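Long-range contacts in HcgC (Methanococcus maripaludis S2, PDB 5O4J), which probably methylates a ring carbon of a pyridinol precursor, using S-adenosyl-L-methionine, during biosynthesis of the iron-guanylylpyridinol cofactor of [Fe]-hydrogenase: residues V25-K29 and S175-L180; I46-A50 and I110-G114; V162-S168 and R252-K258. All coordinates share one frame; numbering follows the deposited sequence. Where two conformers were deposited one is given.

Contact 1 (V25-K29 and S175-L180); sequences VVEKK and SGTMTL. With PJL ((3~{E})-3-[(~{E})-3-oxidanylprop-2-enoyl]iminopropanoic acid), chain H; SAH (S-adenosyl-L-homocysteine), chain E.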
loop_
_atom_site.group_PDB
_atom_site.type_symbol
_atom_site.label_atom_id
_atom_site.label_comp_id
_atom_site.label_asym_id
_atom_site.label_seq_id
_atom_site.Cartn_x
_atom_site.Cartn_y
_atom_site.Cartn_z
ATOM N N VAL A 25 -15.672 16.060 -8.270
ATOM C CA VAL A 25 -15.232 15.354 -9.473
ATOM C C VAL A 25 -16.034 15.803 -10.688
ATOM O O VAL A 25 -15.465 16.092 -11.745
ATOM C CB VAL A 25 -15.325 13.831 -9.283
ATOM C CG1 VAL A 25 -15.108 13.113 -10.612
ATOM C CG2 VAL A 25 -14.307 13.373 -8.239
ATOM N N VAL A 26 -17.364 15.853 -10.572
ATOM C CA VAL A 26 -18.160 16.214 -11.739
ATOM C C VAL A 26 -17.878 17.653 -12.142
ATOM O O VAL A 26 -17.882 17.981 -13.332
ATOM C CB VAL A 26 -19.669 15.967 -11.506
ATOM C CG1 VAL A 26 -19.926 14.515 -11.080
ATOM C CG2 VAL A 26 -20.246 16.922 -10.492
ATOM N N GLU A 27 -17.597 18.529 -11.174
ATOM C CA GLU A 27 -17.242 19.907 -11.512
ATOM C C GLU A 27 -15.938 19.964 -12.297
ATOM O O GLU A 27 -15.824 20.708 -13.284
ATOM C CB GLU A 27 -17.147 20.746 -10.234
ATOM C CG GLU A 27 -16.776 22.209 -10.479
ATOM C CD GLU A 27 -16.679 23.022 -9.196
ATOM O OE1 GLU A 27 -17.166 24.171 -9.191
ATOM O OE2 GLU A 27 -16.123 22.516 -8.196
ATOM N N LYS A 28 -14.944 19.168 -11.899
ATOM C CA LYS A 28 -13.698 19.137 -12.664
ATOM C C LYS A 28 -13.927 18.676 -14.100
ATOM O O LYS A 28 -13.351 19.242 -15.039
ATOM C CB LYS A 28 -12.667 18.243 -11.978
ATOM C CG LYS A 28 -12.005 18.908 -10.793
ATOM C CD LYS A 28 -11.206 17.936 -9.960
ATOM C CE LYS A 28 -10.421 18.713 -8.893
ATOM N NZ LYS A 28 -9.551 17.870 -8.049
ATOM N N LYS A 29 -14.779 17.674 -14.302
ATOM C CA LYS A 29 -15.082 17.232 -15.661
ATOM C C LYS A 29 -15.799 18.327 -16.446
ATOM O O LYS A 29 -15.473 18.586 -17.615
ATOM C CB LYS A 29 -15.924 15.949 -15.621
ATOM C CG LYS A 29 -15.194 14.750 -15.023
ATOM C CD LYS A 29 -16.001 13.470 -15.147
ATOM C CE LYS A 29 -15.193 12.285 -14.633
ATOM N NZ LYS A 29 -15.897 10.984 -14.852
ATOM N N SER A 175 -11.929 6.253 -15.226
ATOM C CA SER A 175 -12.186 7.672 -15.038
ATOM C C SER A 175 -13.602 7.946 -14.574
ATOM O O SER A 175 -14.000 9.119 -14.504
ATOM C CB SER A 175 -11.963 8.394 -16.361
ATOM O OG SER A 175 -12.826 7.819 -17.324
ATOM N N GLY A 176 -14.389 6.898 -14.342
ATOM C CA GLY A 176 -15.773 7.099 -13.951
ATOM C C GLY A 176 -15.862 7.830 -12.624
ATOM O O GLY A 176 -15.048 7.625 -11.719
ATOM N N THR A 177 -16.868 8.697 -12.508
ATOM C CA THR A 177 -17.055 9.449 -11.268
ATOM C C THR A 177 -17.143 8.517 -10.064
ATOM O O THR A 177 -16.478 8.741 -9.052
ATOM C CB THR A 177 -18.295 10.328 -11.389
ATOM O OG1 THR A 177 -18.147 11.173 -12.543
ATOM C CG2 THR A 177 -18.487 11.207 -10.164
ATOM N N MET A 178 -17.955 7.455 -10.164
ATOM C CA MET A 178 -18.096 6.508 -9.060
ATOM C C MET A 178 -16.757 5.870 -8.694
ATOM O O MET A 178 -16.405 5.793 -7.513
ATOM C CB MET A 178 -19.111 5.426 -9.429
ATOM C CG MET A 178 -19.348 4.374 -8.334
ATOM S SD MET A 178 -19.871 5.015 -6.745
ATOM C CE MET A 178 -21.324 5.957 -7.208
ATOM N N THR A 179 -16.025 5.356 -9.691
ATOM C CA THR A 179 -14.720 4.741 -9.430
ATOM C C THR A 179 -13.804 5.701 -8.678
ATOM O O THR A 179 -13.146 5.324 -7.696
ATOM C CB THR A 179 -14.046 4.321 -10.744
ATOM O OG1 THR A 179 -14.816 3.322 -11.412
ATOM C CG2 THR A 179 -12.633 3.779 -10.508
ATOM N N LEU A 180 -13.731 6.939 -9.153
ATOM C CA LEU A 180 -12.845 7.918 -8.542
ATOM C C LEU A 180 -13.261 8.220 -7.109
ATOM O O LEU A 180 -12.406 8.335 -6.224
ATOM C CB LEU A 180 -12.822 9.191 -9.377
ATOM C CG LEU A 180 -12.197 9.031 -10.762
ATOM C CD1 LEU A 180 -12.506 10.246 -11.620
ATOM C CD2 LEU A 180 -10.699 8.796 -10.642
HETATM O O14 PJL H . -19.137 4.355 -13.194
HETATM C C12 PJL H . -17.951 3.940 -13.014
HETATM O O13 PJL H . -17.091 4.544 -12.343
HETATM C C10 PJL H . -17.451 2.640 -13.607
HETATM C C4 PJL H . -18.023 2.347 -14.968
HETATM N N5 PJL H . -19.143 1.788 -15.108
HETATM C C6 PJL H . -19.682 1.490 -16.307
HETATM O O8 PJL H . -20.451 0.549 -16.435
HETATM C C7 PJL H . -19.358 2.278 -17.522
HETATM C C2 PJL H . -18.502 3.295 -17.484
HETATM O O1 PJL H . -18.180 4.009 -18.537
HETATM N N SAH E . -18.500 8.080 -17.365
HETATM C CA SAH E . -19.662 8.378 -16.475
HETATM C CB SAH E . -20.397 7.080 -16.144
HETATM C CG SAH E . -21.276 6.621 -17.305
HETATM S SD SAH E . -22.245 5.194 -16.882
HETATM C C SAH E . -19.231 9.024 -15.190
HETATM O O SAH E . -20.107 9.306 -14.335
HETATM O OXT SAH E . -18.021 9.235 -15.029
HETATM C "C5'" SAH E . -23.200 4.969 -18.353
HETATM C "C4'" SAH E . -24.388 5.919 -18.452
HETATM O "O4'" SAH E . -24.786 6.005 -19.826
HETATM C "C3'" SAH E . -25.595 5.383 -17.707
HETATM O "O3'" SAH E . -26.443 6.451 -17.254
HETATM C "C2'" SAH E . -26.261 4.543 -18.770
HETATM O "O2'" SAH E . -27.645 4.271 -18.531
HETATM C "C1'" SAH E . -26.071 5.399 -20.000
HETATM N N9 SAH E . -26.020 4.641 -21.260
HETATM C C8 SAH E . -25.416 3.448 -21.466
HETATM N N7 SAH E . -25.553 3.088 -22.767
HETATM C C5 SAH E . -26.229 4.074 -23.389
HETATM C C6 SAH E . -26.700 4.337 -24.762
HETATM N N6 SAH E . -26.466 3.438 -25.744
HETATM N N1 SAH E . -27.368 5.486 -24.985
HETATM C C2 SAH E . -27.600 6.388 -24.021
HETATM N N3 SAH E . -27.206 6.218 -22.747
HETATM C C4 SAH E . -26.530 5.097 -22.393
#
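Lys29 reaches across to Ser175 and Thr177 at the start of helix 177-193, and the atoms of its side chain can be followed one by one. At CB the chain turns to put CG beside the backbone N (chi1 -65°), and from there it runs fully extended. CD comes up alongside Thr177 OG1, and Lys29 CE is 3.4 Å from Ser175 O. Lys29 NZ donates to Ser175 O at 2.7 Å, tilted only 18° from the carbonyl plane. Lys29 NZ lies 2.8 Å from OXT of the bound S-adenosyl-L-homocysteine (SAH) and forms a salt bridge with Glu134, so this buried charge sits among oxygens, two of them on carboxylates.

OXT accepts a hydrogen bond from Thr177 N at 2.8 Å, with an N-H...O angle of 157°. Gly176 is the N-cap residue, and the helix therefore starts with its N-H groups facing the ligands, a place where the helix end would be expected to stabilise a carboxylate. The first helical residues thus serve both acids: Thr177 N binds the SAH carboxylate, and Thr179 N and Thr179 OG1 donate to O13 of PJL, OG1 at 2.7 Å. At Gly176 itself a CB would run into O13, which argues for a residue without a side chain.

Behind the polar cluster the contact is aliphatic. Thr177 turns its methyl CG2 to Val26 CG1 (3.7 Å), the two side chains crossing at about a right angle, while Val25 CG1 touches that methyl and lies 4.0 Å from Leu180 CD1. Thr177 OG1 is hydrogen-bonded to Ser53. In the fold, helices 18-37 and 177-193 meet here beside strand 159-167, whose Thr165 touches Lys29, Ser175 and Leu180, and helix 54-60 packs on Val26 and Lys29.

Contact 2 (I46-A50 and I110-G114); sequences IVFGA and IDLTG. With SAH (S-adenosyl-L-homocysteine), chain E; PJL ((3~{E})-3-[(~{E})-3-oxidanylprop-2-enoyl]iminopropanoic acid), chain H.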
loop_
_atom_site.group_PDB
_atom_site.type_symbol
_atom_site.label_atom_id
_atom_site.label_comp_id
_atom_site.label_asym_id
_atom_site.label_seq_id
_atom_site.Cartn_x
_atom_site.Cartn_y
_atom_site.Cartn_z
ATOM N N ILE A 46 -26.300 17.735 -27.400
ATOM C CA ILE A 46 -26.826 16.447 -26.966
ATOM C C ILE A 46 -25.749 15.744 -26.155
ATOM O O ILE A 46 -24.611 15.592 -26.616
ATOM C CB ILE A 46 -27.290 15.586 -28.154
ATOM C CG1 ILE A 46 -28.523 16.243 -28.779
ATOM C CG2 ILE A 46 -27.600 14.155 -27.693
ATOM C CD1 ILE A 46 -29.245 15.419 -29.823
ATOM N N VAL A 47 -26.108 15.345 -24.939
ATOM C CA VAL A 47 -25.214 14.670 -24.010
ATOM C C VAL A 47 -25.765 13.271 -23.779
ATOM O O VAL A 47 -26.909 13.119 -23.329
ATOM C CB VAL A 47 -25.101 15.439 -22.686
ATOM C CG1 VAL A 47 -24.188 14.707 -21.708
ATOM C CG2 VAL A 47 -24.620 16.858 -22.942
ATOM N N PHE A 48 -24.958 12.255 -24.087
ATOM C CA PHE A 48 -25.327 10.864 -23.846
ATOM C C PHE A 48 -24.780 10.426 -22.492
ATOM O O PHE A 48 -23.574 10.540 -22.237
ATOM C CB PHE A 48 -24.789 9.947 -24.947
ATOM C CG PHE A 48 -25.433 10.153 -26.283
ATOM C CD1 PHE A 48 -26.593 9.484 -26.620
ATOM C CD2 PHE A 48 -24.862 11.007 -27.211
ATOM C CE1 PHE A 48 -27.188 9.672 -27.852
ATOM C CE2 PHE A 48 -25.451 11.195 -28.446
ATOM C CZ PHE A 48 -26.608 10.526 -28.767
ATOM N N GLY A 49 -25.666 9.925 -21.629
ATOM C CA GLY A 49 -25.274 9.399 -20.337
ATOM C C GLY A 49 -25.558 10.355 -19.198
ATOM O O GLY A 49 -24.771 11.262 -18.930
ATOM N N ALA A 50 -26.696 10.163 -18.532
ATOM C CA ALA A 50 -27.104 11.067 -17.457
ATOM C C ALA A 50 -26.331 10.795 -16.173
ATOM O O ALA A 50 -25.982 11.726 -15.441
ATOM C CB ALA A 50 -28.607 10.942 -17.211
ATOM N N ILE A 110 -21.719 15.211 -26.900
ATOM C CA ILE A 110 -20.834 14.733 -25.849
ATOM C C ILE A 110 -21.305 13.338 -25.478
ATOM O O ILE A 110 -22.457 13.163 -25.064
ATOM C CB ILE A 110 -20.830 15.650 -24.612
ATOM C CG1 ILE A 110 -20.436 17.075 -25.031
ATOM C CG2 ILE A 110 -19.881 15.105 -23.553
ATOM C CD1 ILE A 110 -20.409 18.080 -23.896
ATOM N N ASP A 111 -20.419 12.354 -25.615
ATOM C CA ASP A 111 -20.705 10.982 -25.209
ATOM C C ASP A 111 -20.010 10.713 -23.884
ATOM O O ASP A 111 -18.781 10.633 -23.826
ATOM C CB ASP A 111 -20.238 9.968 -26.245
ATOM C CG ASP A 111 -20.230 8.555 -25.686
ATOM O OD1 ASP A 111 -21.142 8.225 -24.894
ATOM O OD2 ASP A 111 -19.297 7.789 -25.999
ATOM N N LEU A 112 -20.802 10.551 -22.828
ATOM C CA LEU A 112 -20.302 10.252 -21.496
ATOM C C LEU A 112 -20.587 8.815 -21.079
ATOM O O LEU A 112 -20.434 8.483 -19.894
ATOM C CB LEU A 112 -20.932 11.213 -20.482
ATOM C CG LEU A 112 -20.734 12.701 -20.776
ATOM C CD1 LEU A 112 -21.523 13.558 -19.801
ATOM C CD2 LEU A 112 -19.264 13.056 -20.713
ATOM N N THR A 113 -20.991 7.949 -22.015
ATOM C CA THR A 113 -21.503 6.640 -21.617
ATOM C C THR A 113 -20.388 5.662 -21.271
ATOM O O THR A 113 -20.615 4.732 -20.494
ATOM C CB THR A 113 -22.404 6.044 -22.703
ATOM O OG1 THR A 113 -21.676 5.858 -23.924
ATOM C CG2 THR A 113 -23.599 6.943 -22.951
ATOM N N GLY A 114 -19.202 5.836 -21.839
ATOM C CA GLY A 114 -18.085 4.983 -21.474
ATOM C C GLY A 114 -18.331 3.529 -21.828
ATOM O O GLY A 114 -18.887 3.204 -22.879
HETATM N N SAH E . -18.500 8.080 -17.365
HETATM C CA SAH E . -19.662 8.378 -16.475
HETATM C CB SAH E . -20.397 7.080 -16.144
HETATM C CG SAH E . -21.276 6.621 -17.305
HETATM S SD SAH E . -22.245 5.194 -16.882
HETATM C C SAH E . -19.231 9.024 -15.190
HETATM O O SAH E . -20.107 9.306 -14.335
HETATM O OXT SAH E . -18.021 9.235 -15.029
HETATM C "C5'" SAH E . -23.200 4.969 -18.353
HETATM C "C4'" SAH E . -24.388 5.919 -18.452
HETATM O "O4'" SAH E . -24.786 6.005 -19.826
HETATM C "C3'" SAH E . -25.595 5.383 -17.707
HETATM O "O3'" SAH E . -26.443 6.451 -17.254
HETATM C "C2'" SAH E . -26.261 4.543 -18.770
HETATM O "O2'" SAH E . -27.645 4.271 -18.531
HETATM C "C1'" SAH E . -26.071 5.399 -20.000
HETATM N N9 SAH E . -26.020 4.641 -21.260
HETATM C C8 SAH E . -25.416 3.448 -21.466
HETATM N N7 SAH E . -25.553 3.088 -22.767
HETATM C C5 SAH E . -26.229 4.074 -23.389
HETATM C C6 SAH E . -26.700 4.337 -24.762
HETATM N N6 SAH E . -26.466 3.438 -25.744
HETATM N N1 SAH E . -27.368 5.486 -24.985
HETATM C C2 SAH E . -27.600 6.388 -24.021
HETATM N N3 SAH E . -27.206 6.218 -22.747
HETATM C C4 SAH E . -26.530 5.097 -22.393
HETATM O O14 PJL H . -19.137 4.355 -13.194
HETATM C C12 PJL H . -17.951 3.940 -13.014
HETATM O O13 PJL H . -17.091 4.544 -12.343
HETATM C C10 PJL H . -17.451 2.640 -13.607
HETATM C C4 PJL H . -18.023 2.347 -14.968
HETATM N N5 PJL H . -19.143 1.788 -15.108
HETATM C C6 PJL H . -19.682 1.490 -16.307
HETATM O O8 PJL H . -20.451 0.549 -16.435
HETATM C C7 PJL H . -19.358 2.278 -17.522
HETATM C C2 PJL H . -18.502 3.295 -17.484
HETATM O O1 PJL H . -18.180 4.009 -18.537
#
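Val47 and Leu112 meet tightly, CG1 of the valine 3.5 Å from CD1 of the leucine, where two parallel strands of the Rossmann-like sheet run into their ligand-binding loops. In Val47, CG1 is anti to the backbone N (chi1 179°), which points that methyl at the leucine; Leu112 N makes the last backbone bond of the pair, to Phe48 O at 2.8 Å. Before it, Ile110 N donates to Ile46 O and Phe48 N to Ile110 O, the ladder expected of a parallel pair.

On the face carrying Phe48 and Asp111, the phenylalanine CB rests on Thr113 CG2 (3.8 Å), and the ring has Ile110 O and the adenine C2 of S-adenosyl-L-homocysteine at its edge. Thr113 places OG1 between its own N and carbonyl carbon (chi1 61°), within 2.6 Å of Asp111 OD1. That oxygen receives the hydroxyl on its syn lone pair, and Thr113 N from 49° above the carboxylate plane, closing an Asx turn.

Replacing Asp111 by an alanine would probably leave Thr113 N and OG1 without their shared acceptor and Arg153 without its salt-bridge mate, with the hydroxyl less firmly oriented.

Thr113 CG2 lies 3.5 Å from the ribose O4', and Thr113 O accepts from O1 of PJL. A second-shell carboxylate is thus placed to orient Thr113, whose methyl meets S-adenosyl-L-homocysteine and whose carbonyl accepts from PJL.

Contact 3 (V162-S168 and R252-K258); sequences VLKTYRS and RVDSFVK. With SO4 (sulfate ion), chain P.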
loop_
_atom_site.group_PDB
_atom_site.type_symbol
_atom_site.label_atom_id
_atom_site.label_comp_id
_atom_site.label_asym_id
_atom_site.label_seq_id
_atom_site.Cartn_x
_atom_site.Cartn_y
_atom_site.Cartn_z
ATOM N N VAL A 162 -11.254 14.170 -26.387
ATOM C CA VAL A 162 -11.419 13.015 -25.512
ATOM C C VAL A 162 -11.260 13.494 -24.078
ATOM O O VAL A 162 -10.201 14.011 -23.709
ATOM C CB VAL A 162 -10.408 11.902 -25.836
ATOM C CG1 VAL A 162 -10.570 10.732 -24.873
ATOM C CG2 VAL A 162 -10.577 11.432 -27.263
ATOM N N LEU A 163 -12.304 13.311 -23.267
ATOM C CA LEU A 163 -12.283 13.748 -21.877
ATOM C C LEU A 163 -11.630 12.673 -21.020
ATOM O O LEU A 163 -12.133 11.548 -20.936
ATOM C CB LEU A 163 -13.705 14.036 -21.397
ATOM C CG LEU A 163 -13.858 14.348 -19.910
ATOM C CD1 LEU A 163 -13.167 15.641 -19.532
ATOM C CD2 LEU A 163 -15.333 14.382 -19.562
ATOM N N LYS A 164 -10.512 13.015 -20.394
ATOM C CA LYS A 164 -9.755 12.082 -19.577
ATOM C C LYS A 164 -9.735 12.571 -18.135
ATOM O O LYS A 164 -9.672 13.778 -17.879
ATOM C CB LYS A 164 -8.323 11.927 -20.101
ATOM C CG LYS A 164 -8.236 11.470 -21.565
ATOM C CD LYS A 164 -6.782 11.467 -22.048
ATOM C CE LYS A 164 -6.654 10.920 -23.471
ATOM N NZ LYS A 164 -7.051 9.483 -23.606
ATOM N N THR A 165 -9.783 11.634 -17.193
ATOM C CA THR A 165 -9.755 11.986 -15.781
ATOM C C THR A 165 -8.943 10.944 -15.031
ATOM O O THR A 165 -9.272 9.752 -15.062
ATOM C CB THR A 165 -11.170 12.097 -15.199
ATOM O OG1 THR A 165 -11.981 12.952 -16.020
ATOM C CG2 THR A 165 -11.111 12.684 -13.804
ATOM N N TYR A 166 -7.902 11.406 -14.340
ATOM C CA TYR A 166 -7.010 10.544 -13.582
ATOM C C TYR A 166 -6.780 11.141 -12.202
ATOM O O TYR A 166 -7.095 12.307 -11.934
ATOM C CB TYR A 166 -5.652 10.372 -14.268
ATOM C CG TYR A 166 -5.732 10.002 -15.725
ATOM C CD1 TYR A 166 -6.209 8.763 -16.123
ATOM C CD2 TYR A 166 -5.309 10.891 -16.708
ATOM C CE1 TYR A 166 -6.274 8.425 -17.467
ATOM C CE2 TYR A 166 -5.368 10.558 -18.048
ATOM C CZ TYR A 166 -5.848 9.337 -18.423
ATOM O OH TYR A 166 -5.896 9.021 -19.767
ATOM N N ARG A 167 -6.186 10.337 -11.335
ATOM C CA ARG A 167 -5.720 10.811 -10.039
ATOM C C ARG A 167 -4.200 10.952 -10.084
ATOM O O ARG A 167 -3.483 9.993 -10.398
ATOM C CB ARG A 167 -6.153 9.856 -8.926
ATOM C CG ARG A 167 -7.666 9.701 -8.832
ATOM C CD ARG A 167 -8.092 9.071 -7.503
ATOM N NE ARG A 167 -7.600 7.706 -7.394
ATOM C CZ ARG A 167 -7.094 7.154 -6.297
ATOM N NH1 ARG A 167 -6.693 5.895 -6.325
ATOM N NH2 ARG A 167 -6.978 7.848 -5.179
ATOM N N SER A 168 -3.703 12.154 -9.799
ATOM C CA SER A 168 -2.266 12.362 -9.752
ATOM C C SER A 168 -1.649 11.477 -8.676
ATOM O O SER A 168 -2.111 11.455 -7.535
ATOM C CB SER A 168 -1.961 13.835 -9.475
ATOM O OG SER A 168 -2.295 14.174 -8.142
ATOM N N ARG A 252 -6.330 15.428 -5.924
ATOM C CA ARG A 252 -5.497 14.715 -6.887
ATOM C C ARG A 252 -6.225 14.470 -8.200
ATOM O O ARG A 252 -5.571 14.199 -9.219
ATOM C CB ARG A 252 -5.021 13.391 -6.289
ATOM C CG ARG A 252 -4.086 13.564 -5.101
ATOM C CD ARG A 252 -3.505 12.222 -4.688
ATOM N NE ARG A 252 -2.433 12.360 -3.704
ATOM C CZ ARG A 252 -1.200 12.770 -3.977
ATOM N NH1 ARG A 252 -0.305 12.851 -2.998
ATOM N NH2 ARG A 252 -0.858 13.110 -5.215
ATOM N N VAL A 253 -7.556 14.568 -8.216
ATOM C CA VAL A 253 -8.294 14.343 -9.454
ATOM C C VAL A 253 -7.956 15.446 -10.445
ATOM O O VAL A 253 -7.987 16.641 -10.115
ATOM C CB VAL A 253 -9.805 14.267 -9.194
ATOM C CG1 VAL A 253 -10.576 14.100 -10.503
ATOM C CG2 VAL A 253 -10.112 13.111 -8.257
ATOM N N ASP A 254 -7.596 15.039 -11.654
ATOM C CA ASP A 254 -7.220 15.937 -12.736
ATOM C C ASP A 254 -8.000 15.513 -13.971
ATOM O O ASP A 254 -7.862 14.370 -14.420
ATOM C CB ASP A 254 -5.714 15.847 -12.971
ATOM C CG ASP A 254 -5.184 16.953 -13.840
ATOM O OD1 ASP A 254 -5.906 17.952 -14.051
ATOM O OD2 ASP A 254 -4.036 16.810 -14.304
ATOM N N SER A 255 -8.861 16.401 -14.478
ATOM C CA SER A 255 -9.687 16.142 -15.653
ATOM C C SER A 255 -9.329 17.113 -16.767
ATOM O O SER A 255 -9.120 18.305 -16.521
ATOM C CB SER A 255 -11.176 16.276 -15.330
ATOM O OG SER A 255 -11.952 15.774 -16.399
ATOM N N PHE A 256 -9.238 16.606 -17.991
ATOM C CA PHE A 256 -8.884 17.471 -19.112
ATOM C C PHE A 256 -9.350 16.826 -20.403
ATOM O O PHE A 256 -9.461 15.600 -20.496
ATOM C CB PHE A 256 -7.376 17.749 -19.161
ATOM C CG PHE A 256 -6.522 16.512 -19.098
ATOM C CD1 PHE A 256 -6.165 15.965 -17.867
ATOM C CD2 PHE A 256 -6.072 15.904 -20.258
ATOM C CE1 PHE A 256 -5.374 14.825 -17.804
ATOM C CE2 PHE A 256 -5.290 14.764 -20.202
ATOM C CZ PHE A 256 -4.934 14.232 -18.973
ATOM N N VAL A 257 -9.638 17.661 -21.396
ATOM C CA VAL A 257 -9.977 17.178 -22.724
ATOM C C VAL A 257 -8.734 17.275 -23.591
ATOM O O VAL A 257 -8.147 18.355 -23.750
ATOM C CB VAL A 257 -11.145 17.955 -23.348
ATOM C CG1 VAL A 257 -11.499 17.313 -24.704
ATOM C CG2 VAL A 257 -12.351 17.959 -22.422
ATOM N N LYS A 258 -8.330 16.143 -24.145
ATOM C CA LYS A 258 -7.233 16.102 -25.098
ATOM C C LYS A 258 -7.815 16.203 -26.501
ATOM O O LYS A 258 -8.646 15.381 -26.898
ATOM C CB LYS A 258 -6.414 14.825 -24.947
ATOM C CG LYS A 258 -5.212 14.785 -25.880
ATOM C CD LYS A 258 -4.488 13.467 -25.827
ATOM C CE LYS A 258 -3.409 13.434 -26.899
ATOM N NZ LYS A 258 -2.732 12.116 -26.974
HETATM S S SO4 P . -3.839 8.864 -26.031
HETATM O O1 SO4 P . -4.539 10.140 -26.283
HETATM O O2 SO4 P . -3.443 8.272 -27.324
HETATM O O3 SO4 P . -2.637 9.128 -25.209
HETATM O O4 SO4 P . -4.743 7.931 -25.321
#
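Tyr166 and Phe256 bring their rings together on one face of an antiparallel strand pair, the Phe256 CZ corner lying at the tyrosine's edge, near its plane, 3.8 Å from Tyr166 CE2. One face of the Phe256 ring is overlain by Lys164 O, 4.1 Å above the plane and offset toward the rim. Phe256 can lean there because its CG stands between the backbone N and the carbonyl carbon (chi1 51°), swinging the ring across the neighbouring strand. The Tyr166 ring also meets that of His140 of a third subunit.

The pairing adds strand 253-259 as an antiparallel edge within the chain to the otherwise parallel Rossmann-type sheet. The two strand axes approach to 4.5 Å with directions 155° apart. Hydrogen-bonded pairs Val162-Lys258, Lys164-Phe256 and Tyr166-Asp254 each make two backbone bonds, the straightest from Lys164 N to Phe256 O (174°). The non-hydrogen-bonded pairs interleave with these, Arg167-Val253 coming last, and their side chains point to the other face, toward helices 18-37 and 177-193. There Ser255 OG finds its acceptor in Thr165 OG1 at 2.8 Å, flanked by Leu163 CD1 and by Thr165 CG2 against Val253 CG1 at 3.6 Å.

At the ring-bearing face, Lys258, extended, and Lys164, bent at its end, reach a sulfate, probably from the crystallisation liquor, shared with the same two lysines of the third subunit. Each also has an acid, Asp135 for Lys164 and Asp151 of the third subunit for Lys258. Lys258 NZ reaches sulfate O1 at 2.8 Å, whereas Lys164 NZ stands 3.3 Å from O4.

How the contacts relate
Contacts 2 and 3 belong to one mixed sheet, with centres about 17 Å apart: contact 2 joins strands 42-48 and 108-111 in its middle, contact 3 joins strand 159-167 to the antiparallel strand 253-259. Contact 1 pairs helices 18-37 and 177-193, its centre about 9 Å from that of contact 3 and about 14 Å from that of contact 2. It touches contact 3 directly, where Lys28 NZ is 2.9 Å from Val253 O. Along the chain both segments of contact 2 fall between those of contact 1, whereas contacts 1 and 3 alternate. Distant sequence thus converges: contacts 1 and 2 both hold the two ligands, and contact 3 ties the sheet edge to another subunit.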